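Local coordinates for protein precorrin-8x Methyl Mutase (Thermus thermophilus, PDB 1V9C) that probably catalyses the methyl-migration step that isomerises precorrin-8X during the biosynthesis of adenosylcobalamin, at residues A58-I63 with I201-D206; R34-A39 with V194-A199; P99-R104 with E114-Y119. All coordinates share one frame; numbering follows the deposited sequence.

Contacts 1 and 2 share the long C-terminal helix 190-205: its middle turns pack on helix 30-40 in contact 2, and its last turns pack on helix 55-65 in contact 1. This one late helix thus ties two early helices together. The centres of the two contacts are about 14 Å apart, and their segments alternate along the chain. Contact 3 pairs the consecutive helices 99-107 and 112-122, local in sequence and lying between the partners of the other two contacts. Its centre is about 29 Å from each of theirs, across the chain's centre from contact 2. Contact 2 lies at an anion site, which contact 1 joins only through Arg202, on the other side of helix 190-205; contact 3 closes a helical hairpin.

Contact 1. Residues A58-I63 with I201-D206; sequences AGLKAI and IRLAAD. With SO4 (sulfate ion), chain F.
Leu60 and Ile63, one turn apart on helix 55-65, supply the apolar side chains that meet the last turns of helix 190-205. The short helical segments cross at -73° with their axes 8.9 Å apart, so contact is confined to a small patch formed by Leu60 and Ile63 against Ile201, Leu203 and Ala204. Leu60 reaches over with one methyl, its CD2 lying 3.9 Å from Leu203 CB. Ile63 divides its work between two branches. With CG1 beside the backbone N (chi1 -70°), the extended branch carries CD1 to the backbone of Ile201, 3.5 Å from its N, while CG2 turns to the methyl of Ala204, with Ile63 CG2 and Ala204 CB 3.8 Å apart. The small Ala204 side chain lets the backbones come close at this point, its CA 5.0 Å from that of Leu60. Phe88 of helix 82-88 touches both Ile63 and Ala204, and Leu200 touches both Leu60 and Ile63.

Polar interactions belong to the other face of helix 190-205. Arg202 points away from helix 55-65, and its chain bends at chi2 (68°). Its NH1 donates a hydrogen bond to sulfate F, 2.8 Å from O3, an oxygen near the guanidinium plane. Its NE forms a salt bridge with Asp206 OD2 at 3.2 Å, and that oxygen also hydrogen-bonds Thr211 OG1.

No hydrogen bond spans the two segments. Cohesion between them therefore rests on buried apolar packing, while the guanidinium is shared between an anion and a carboxylate at the helix's C-terminal end, which probably steadies its orientation.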
loop_
_atom_site.group_PDB
_atom_site.type_symbol
_atom_site.label_atom_id
_atom_site.label_comp_id
_atom_site.label_asym_id
_atom_site.label_seq_id
_atom_site.Cartn_x
_atom_site.Cartn_y
_atom_site.Cartn_z
ATOM N N ALA B 58 -6.497 -3.589 23.377
ATOM C CA ALA B 58 -7.799 -3.106 22.934
ATOM C C ALA B 58 -8.068 -3.653 21.529
ATOM O O ALA B 58 -9.208 -3.939 21.164
ATOM C CB ALA B 58 -7.811 -1.584 22.923
ATOM N N GLY B 59 -7.000 -3.798 20.749
ATOM C CA GLY B 59 -7.139 -4.311 19.401
ATOM C C GLY B 59 -7.456 -5.793 19.348
ATOM O O GLY B 59 -8.341 -6.211 18.606
ATOM N N LEU B 60 -6.739 -6.594 20.128
ATOM C CA LEU B 60 -6.979 -8.040 20.144
ATOM C C LEU B 60 -8.411 -8.330 20.578
ATOM O O LEU B 60 -9.126 -9.121 19.952
ATOM C CB LEU B 60 -6.009 -8.733 21.105
ATOM C CG LEU B 60 -4.530 -8.343 21.008
ATOM C CD1 LEU B 60 -3.699 -9.389 21.702
ATOM C CD2 LEU B 60 -4.110 -8.224 19.550
ATOM N N LYS B 61 -8.809 -7.682 21.665
ATOM C CA LYS B 61 -10.146 -7.824 22.217
ATOM C C LYS B 61 -11.199 -7.547 21.142
ATOM O O LYS B 61 -12.139 -8.327 20.968
ATOM C CB LYS B 61 -10.303 -6.859 23.399
ATOM C CG LYS B 61 -11.716 -6.354 23.654
ATOM C CD LYS B 61 -12.629 -7.399 24.291
ATOM C CE LYS B 61 -13.994 -6.784 24.603
ATOM N NZ LYS B 61 -14.887 -7.700 25.365
ATOM N N ALA B 62 -11.037 -6.447 20.412
ATOM C CA ALA B 62 -11.994 -6.106 19.366
ATOM C C ALA B 62 -11.942 -7.152 18.262
ATOM O O ALA B 62 -12.974 -7.605 17.759
ATOM C CB ALA B 62 -11.686 -4.735 18.807
ATOM N N ILE B 63 -10.733 -7.541 17.880
ATOM C CA ILE B 63 -10.579 -8.547 16.842
ATOM C C ILE B 63 -11.380 -9.793 17.217
ATOM O O ILE B 63 -12.173 -10.298 16.426
ATOM C CB ILE B 63 -9.101 -8.933 16.667
ATOM C CG1 ILE B 63 -8.332 -7.770 16.047
ATOM C CG2 ILE B 63 -8.983 -10.150 15.802
ATOM C CD1 ILE B 63 -6.846 -7.943 16.136
ATOM N N ILE B 201 -4.277 -9.366 14.176
ATOM C CA ILE B 201 -4.999 -10.607 13.994
ATOM C C ILE B 201 -4.160 -11.811 14.412
ATOM O O ILE B 201 -4.649 -12.686 15.127
ATOM C CB ILE B 201 -5.433 -10.791 12.538
ATOM C CG1 ILE B 201 -6.559 -9.807 12.208
ATOM C CG2 ILE B 201 -5.877 -12.229 12.308
ATOM C CD1 ILE B 201 -7.052 -9.876 10.763
ATOM N N ARG B 202 -2.905 -11.855 13.967
ATOM C CA ARG B 202 -2.021 -12.970 14.307
ATOM C C ARG B 202 -1.791 -13.081 15.818
ATOM O O ARG B 202 -1.730 -14.178 16.352
ATOM C CB ARG B 202 -0.674 -12.820 13.601
ATOM C CG ARG B 202 0.344 -13.894 13.956
ATOM C CD ARG B 202 -0.082 -15.247 13.414
ATOM N NE ARG B 202 0.878 -16.302 13.732
ATOM C CZ ARG B 202 2.146 -16.326 13.323
ATOM N NH1 ARG B 202 2.632 -15.349 12.568
ATOM N NH2 ARG B 202 2.931 -17.336 13.670
ATOM N N LEU B 203 -1.650 -11.945 16.495
ATOM C CA LEU B 203 -1.438 -11.943 17.942
ATOM C C LEU B 203 -2.693 -12.468 18.616
ATOM O O LEU B 203 -2.623 -13.211 19.585
ATOM C CB LEU B 203 -1.160 -10.524 18.456
ATOM C CG LEU B 203 0.273 -10.002 18.537
ATOM C CD1 LEU B 203 0.254 -8.502 18.816
ATOM C CD2 LEU B 203 1.023 -10.742 19.629
ATOM N N ALA B 204 -3.843 -12.066 18.093
ATOM C CA ALA B 204 -5.115 -12.481 18.643
ATOM C C ALA B 204 -5.294 -13.976 18.454
ATOM O O ALA B 204 -5.658 -14.688 19.387
ATOM C CB ALA B 204 -6.226 -11.730 17.962
ATOM N N ALA B 205 -5.037 -14.446 17.237
ATOM C CA ALA B 205 -5.157 -15.862 16.920
ATOM C C ALA B 205 -4.296 -16.679 17.885
ATOM O O ALA B 205 -4.684 -17.760 18.325
ATOM C CB ALA B 205 -4.716 -16.106 15.487
ATOM N N ASP B 206 -3.128 -16.142 18.210
ATOM C CA ASP B 206 -2.195 -16.792 19.122
ATOM C C ASP B 206 -2.474 -16.383 20.573
ATOM O O ASP B 206 -1.599 -16.460 21.440
ATOM C CB ASP B 206 -0.755 -16.432 18.731
ATOM C CG ASP B 206 -0.392 -16.929 17.335
ATOM O OD1 ASP B 206 -1.249 -17.587 16.699
ATOM O OD2 ASP B 206 0.744 -16.667 16.872
HETATM S S SO4 F . 0.453 -14.422 9.483
HETATM O O1 SO4 F . -0.286 -13.297 8.890
HETATM O O2 SO4 F . -0.491 -15.464 9.930
HETATM O O3 SO4 F . 1.243 -13.936 10.626
HETATM O O4 SO4 F . 1.367 -14.989 8.477
#

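Contact 2. Residues R34-A39 with V194-A199; sequences RRMIHA and VAALHA. With SO4 (sulfate ion), chain E; SO4 (sulfate ion), chain F.
Met36 and Ala195 mark the close approach of helices 30-40 and 190-205, their CA atoms 5.3 Å apart. The short segments run at 138° to one another, nearer antiparallel than perpendicular, with an axis separation of 8.2 Å. Alanines make this possible: Ala195 CB meets Ala39 CB at 3.7 Å, and Met36 lies beside Ala195 and Ala196.

Arg35 dominates the side-chain contact. With CG anti to the nitrogen of its own backbone (chi1 -169°) and a bend at chi2, its chain passes across the carbonyl of Ala195 and the methyl of Ala199. His198 CB then covers one guanidinium face, 3.6 Å above the plane. Two sulfates occupy the guanidinium edge. Arg35 NE and NH2 grip sulfate E through O3 and O2, the NH2-O2 bond being 2.7 Å long and nearly straight at 173°. Arg35 NH1 and NH2 hold sulfate F, with NH1 2.8 Å from O3. His198 ND1 donates to sulfate E O1 at 3.0 Å, in the imidazole plane, while its NE2 bonds to Asn81 N. A leucine in place of Arg35 would probably leave both sulfates without their paired donors and His198 CB without the flat group it covers.

Arg202 also donates to sulfate F. Sulfates, probably from the crystallisation liquor, are thus bound by arginine and histidine side chains where helices 30-40 and 190-205 meet, consistent with a pocket suited to anionic groups.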
loop_
_atom_site.group_PDB
_atom_site.type_symbol
_atom_site.label_atom_id
_atom_site.label_comp_id
_atom_site.label_asym_id
_atom_site.label_seq_id
_atom_site.Cartn_x
_atom_site.Cartn_y
_atom_site.Cartn_z
ATOM N N ARG B 34 7.386 -4.663 14.034
ATOM C CA ARG B 34 8.178 -5.573 13.224
ATOM C C ARG B 34 7.473 -5.768 11.884
ATOM O O ARG B 34 8.082 -5.632 10.828
ATOM C CB ARG B 34 8.304 -6.925 13.939
ATOM C CG ARG B 34 9.131 -7.960 13.195
ATOM C CD ARG B 34 8.741 -9.380 13.591
ATOM N NE ARG B 34 9.142 -9.763 14.940
ATOM C CZ ARG B 34 8.387 -10.488 15.763
ATOM N NH1 ARG B 34 7.185 -10.897 15.375
ATOM N NH2 ARG B 34 8.841 -10.827 16.965
ATOM N N ARG B 35 6.178 -6.075 11.948
ATOM C CA ARG B 35 5.370 -6.300 10.758
ATOM C C ARG B 35 5.327 -5.069 9.854
ATOM O O ARG B 35 5.414 -5.174 8.641
ATOM C CB ARG B 35 3.954 -6.706 11.168
ATOM C CG ARG B 35 3.144 -7.213 10.022
ATOM C CD ARG B 35 2.594 -8.569 10.342
ATOM N NE ARG B 35 2.124 -9.252 9.144
ATOM C CZ ARG B 35 1.749 -10.525 9.122
ATOM N NH1 ARG B 35 1.789 -11.250 10.231
ATOM N NH2 ARG B 35 1.348 -11.075 7.989
ATOM N N MET B 36 5.225 -3.892 10.458
ATOM C CA MET B 36 5.183 -2.668 9.685
ATOM C C MET B 36 6.510 -2.426 8.964
ATOM O O MET B 36 6.516 -1.913 7.845
ATOM C CB MET B 36 4.852 -1.488 10.601
ATOM C CG MET B 36 3.538 -1.654 11.320
ATOM S SD MET B 36 3.248 -0.509 12.672
ATOM C CE MET B 36 3.331 1.045 11.830
ATOM N N ILE B 37 7.622 -2.795 9.615
ATOM C CA ILE B 37 8.968 -2.628 9.044
ATOM C C ILE B 37 9.160 -3.685 7.947
ATOM O O ILE B 37 9.702 -3.415 6.894
ATOM C CB ILE B 37 10.080 -2.833 10.124
ATOM C CG1 ILE B 37 9.977 -1.736 11.194
ATOM C CG2 ILE B 37 11.449 -2.843 9.458
ATOM C CD1 ILE B 37 11.067 -1.767 12.244
ATOM N N HIS B 38 8.706 -4.898 8.226
ATOM C CA HIS B 38 8.792 -5.974 7.264
ATOM C C HIS B 38 8.067 -5.560 5.975
ATOM O O HIS B 38 8.589 -5.726 4.878
ATOM C CB HIS B 38 8.159 -7.225 7.844
ATOM C CG HIS B 38 8.153 -8.382 6.897
ATOM N ND1 HIS B 38 7.026 -8.774 6.209
ATOM C CD2 HIS B 38 9.147 -9.216 6.504
ATOM C CE1 HIS B 38 7.325 -9.799 5.432
ATOM N NE2 HIS B 38 8.604 -10.086 5.591
ATOM N N ALA B 39 6.888 -4.963 6.128
ATOM C CA ALA B 39 6.067 -4.540 4.990
ATOM C C ALA B 39 6.665 -3.408 4.176
ATOM O O ALA B 39 6.362 -3.253 3.010
ATOM C CB ALA B 39 4.676 -4.138 5.480
ATOM N N VAL B 194 -2.517 -2.054 6.887
ATOM C CA VAL B 194 -2.698 -3.483 6.617
ATOM C C VAL B 194 -1.739 -4.331 7.485
ATOM O O VAL B 194 -2.158 -5.263 8.168
ATOM C CB VAL B 194 -2.461 -3.795 5.106
ATOM C CG1 VAL B 194 -2.453 -5.302 4.870
ATOM C CG2 VAL B 194 -3.544 -3.122 4.246
ATOM N N ALA B 195 -0.456 -3.985 7.475
ATOM C CA ALA B 195 0.544 -4.734 8.249
ATOM C C ALA B 195 0.235 -4.752 9.744
ATOM O O ALA B 195 0.376 -5.785 10.404
ATOM C CB ALA B 195 1.944 -4.155 7.999
ATOM N N ALA B 196 -0.170 -3.602 10.273
ATOM C CA ALA B 196 -0.524 -3.482 11.684
ATOM C C ALA B 196 -1.769 -4.341 11.992
ATOM O O ALA B 196 -1.829 -5.016 13.019
ATOM C CB ALA B 196 -0.793 -2.004 12.039
ATOM N N LEU B 197 -2.763 -4.311 11.105
ATOM C CA LEU B 197 -3.962 -5.124 11.308
ATOM C C LEU B 197 -3.579 -6.604 11.234
ATOM O O LEU B 197 -3.963 -7.380 12.097
ATOM C CB LEU B 197 -5.038 -4.790 10.259
ATOM C CG LEU B 197 -5.728 -3.439 10.511
ATOM C CD1 LEU B 197 -6.557 -2.967 9.326
ATOM C CD2 LEU B 197 -6.612 -3.611 11.734
ATOM N N HIS B 198 -2.810 -7.001 10.218
ATOM C CA HIS B 198 -2.414 -8.397 10.140
ATOM C C HIS B 198 -1.678 -8.811 11.408
ATOM O O HIS B 198 -1.871 -9.911 11.909
ATOM C CB HIS B 198 -1.559 -8.644 8.901
ATOM C CG HIS B 198 -2.359 -8.768 7.640
ATOM N ND1 HIS B 198 -1.854 -8.453 6.397
ATOM C CD2 HIS B 198 -3.637 -9.168 7.432
ATOM C CE1 HIS B 198 -2.781 -8.645 5.480
ATOM N NE2 HIS B 198 -3.875 -9.077 6.082
ATOM N N ALA B 199 -0.865 -7.914 11.953
ATOM C CA ALA B 199 -0.131 -8.235 13.169
ATOM C C ALA B 199 -1.102 -8.413 14.324
ATOM O O ALA B 199 -0.920 -9.296 15.153
ATOM C CB ALA B 199 0.868 -7.137 13.495
HETATM S S SO4 E . 1.723 -8.127 5.588
HETATM O O1 SO4 E . 0.581 -7.480 4.913
HETATM O O2 SO4 E . 1.501 -9.576 5.699
HETATM O O3 SO4 E . 1.854 -7.569 6.939
HETATM O O4 SO4 E . 2.951 -7.874 4.812
HETATM S S SO4 F . 0.453 -14.422 9.483
HETATM O O1 SO4 F . -0.286 -13.297 8.890
HETATM O O2 SO4 F . -0.491 -15.464 9.930
HETATM O O3 SO4 F . 1.243 -13.936 10.626
HETATM O O4 SO4 F . 1.367 -14.989 8.477
#

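Contact 3. Residues P99-R104 with E114-Y119; sequences PEVVAR and EAAVAY
Tyr119 and Arg104 cross at about a right angle, their ring and guanidinium planes 75° apart. The tyrosine presents its CD1 edge to the arginine: this atom sits over the centre of the guanidinium, 3.6 Å above the plane. The extended Arg104 chain brings NH1 to the tyrosine backbone, 3.5 Å from Tyr119 CA. That same NH1 makes a salt bridge with Glu122, about one turn beyond Tyr119, which is likely to hold the guanidinium in place.

Glu100 approaches the ring obliquely through its aliphatic part, Glu100 CB lying 3.6 Å from Tyr119 CE1. Tyr119 reaches these neighbours because its CG stands anti to the backbone N (chi1 173°), carrying the ring across to helix 99-107. His98 meets the same ring.

Val101 fills the middle of the interface. Its CG2 meets the tyrosine at Tyr119 CB, 3.7 Å away, crossing that side chain almost perpendicularly, while CG1 presses on the backbone of Ala116, 3.5 Å from its N. Ala115 CB lies 3.4 Å from Val101 O, and the CA atoms of these two residues are 5.2 Å apart.

Consecutive along the chain, the helices run at 126° to each other with axes 8.4 Å apart. They form an alpha-alpha hairpin, leading from strand 92-94 at the edge of the doubly wound alpha/beta sheet to strand 130-133 in its interior.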
loop_
_atom_site.group_PDB
_atom_site.type_symbol
_atom_site.label_atom_id
_atom_site.label_comp_id
_atom_site.label_asym_id
_atom_site.label_seq_id
_atom_site.Cartn_x
_atom_site.Cartn_y
_atom_site.Cartn_z
ATOM N N PRO B 99 -20.806 3.697 -1.480
ATOM C CA PRO B 99 -21.887 4.256 -2.300
ATOM C C PRO B 99 -22.676 5.383 -1.633
ATOM O O PRO B 99 -22.698 6.510 -2.131
ATOM C CB PRO B 99 -22.762 3.039 -2.587
ATOM C CG PRO B 99 -21.775 1.930 -2.631
ATOM C CD PRO B 99 -20.906 2.229 -1.432
ATOM N N GLU B 100 -23.326 5.069 -0.514
ATOM C CA GLU B 100 -24.117 6.053 0.212
ATOM C C GLU B 100 -23.286 7.278 0.537
ATOM O O GLU B 100 -23.719 8.409 0.303
ATOM C CB GLU B 100 -24.690 5.449 1.497
ATOM C CG GLU B 100 -26.028 4.735 1.302
ATOM C CD GLU B 100 -25.922 3.218 1.369
ATOM O OE1 GLU B 100 -25.148 2.634 0.581
ATOM O OE2 GLU B 100 -26.619 2.609 2.213
ATOM N N VAL B 101 -22.086 7.042 1.066
ATOM C CA VAL B 101 -21.159 8.111 1.424
ATOM C C VAL B 101 -20.851 9.019 0.235
ATOM O O VAL B 101 -20.937 10.246 0.333
ATOM C CB VAL B 101 -19.823 7.539 1.957
ATOM C CG1 VAL B 101 -18.799 8.652 2.092
ATOM C CG2 VAL B 101 -20.040 6.861 3.301
ATOM N N VAL B 102 -20.479 8.416 -0.888
ATOM C CA VAL B 102 -20.157 9.197 -2.072
ATOM C C VAL B 102 -21.407 9.908 -2.568
ATOM O O VAL B 102 -21.335 11.023 -3.091
ATOM C CB VAL B 102 -19.575 8.297 -3.192
ATOM C CG1 VAL B 102 -19.414 9.097 -4.481
ATOM C CG2 VAL B 102 -18.223 7.739 -2.754
ATOM N N ALA B 103 -22.552 9.253 -2.390
ATOM C CA ALA B 103 -23.839 9.799 -2.799
ATOM C C ALA B 103 -24.141 11.048 -1.976
ATOM O O ALA B 103 -24.460 12.105 -2.519
ATOM C CB ALA B 103 -24.930 8.757 -2.597
ATOM N N ARG B 104 -24.044 10.917 -0.658
ATOM C CA ARG B 104 -24.286 12.047 0.223
ATOM C C ARG B 104 -23.278 13.130 -0.135
ATOM O O ARG B 104 -23.632 14.298 -0.297
ATOM C CB ARG B 104 -24.097 11.641 1.683
ATOM C CG ARG B 104 -24.987 10.501 2.142
ATOM C CD ARG B 104 -24.832 10.279 3.639
ATOM N NE ARG B 104 -25.770 9.285 4.157
ATOM C CZ ARG B 104 -25.983 9.065 5.452
ATOM N NH1 ARG B 104 -25.322 9.775 6.360
ATOM N NH2 ARG B 104 -26.853 8.138 5.841
ATOM N N GLU B 114 -16.332 13.667 5.494
ATOM C CA GLU B 114 -17.337 14.017 6.486
ATOM C C GLU B 114 -18.512 13.066 6.329
ATOM O O GLU B 114 -19.024 12.523 7.305
ATOM C CB GLU B 114 -17.795 15.465 6.288
ATOM C CG GLU B 114 -16.763 16.504 6.706
ATOM C CD GLU B 114 -16.519 16.519 8.209
ATOM O OE1 GLU B 114 -15.656 17.299 8.667
ATOM O OE2 GLU B 114 -17.192 15.755 8.936
ATOM N N ALA B 115 -18.930 12.868 5.086
ATOM C CA ALA B 115 -20.030 11.973 4.790
ATOM C C ALA B 115 -19.700 10.606 5.361
ATOM O O ALA B 115 -20.556 9.956 5.963
ATOM C CB ALA B 115 -20.238 11.880 3.283
ATOM N N ALA B 116 -18.450 10.183 5.177
ATOM C CA ALA B 116 -17.990 8.880 5.657
ATOM C C ALA B 116 -18.218 8.683 7.153
ATOM O O ALA B 116 -18.847 7.712 7.562
ATOM C CB ALA B 116 -16.516 8.694 5.321
ATOM N N VAL B 117 -17.699 9.593 7.969
ATOM C CA VAL B 117 -17.875 9.493 9.418
ATOM C C VAL B 117 -19.358 9.616 9.781
ATOM O O VAL B 117 -19.925 8.738 10.439
ATOM C CB VAL B 117 -17.108 10.605 10.160
ATOM C CG1 VAL B 117 -17.201 10.378 11.656
ATOM C CG2 VAL B 117 -15.665 10.636 9.711
ATOM N N ALA B 118 -19.972 10.716 9.353
ATOM C CA ALA B 118 -21.386 10.967 9.611
ATOM C C ALA B 118 -22.180 9.716 9.273
ATOM O O ALA B 118 -23.013 9.267 10.058
ATOM C CB ALA B 118 -21.875 12.140 8.768
ATOM N N TYR B 119 -21.916 9.157 8.099
ATOM C CA TYR B 119 -22.600 7.944 7.684
ATOM C C TYR B 119 -22.323 6.828 8.689
ATOM O O TYR B 119 -23.250 6.231 9.235
ATOM C CB TYR B 119 -22.119 7.498 6.308
ATOM C CG TYR B 119 -22.678 6.152 5.905
ATOM C CD1 TYR B 119 -23.945 6.045 5.341
ATOM C CD2 TYR B 119 -21.963 4.976 6.147
ATOM C CE1 TYR B 119 -24.491 4.805 5.031
ATOM C CE2 TYR B 119 -22.504 3.727 5.841
ATOM C CZ TYR B 119 -23.770 3.651 5.284
ATOM O OH TYR B 119 -24.323 2.428 4.989
#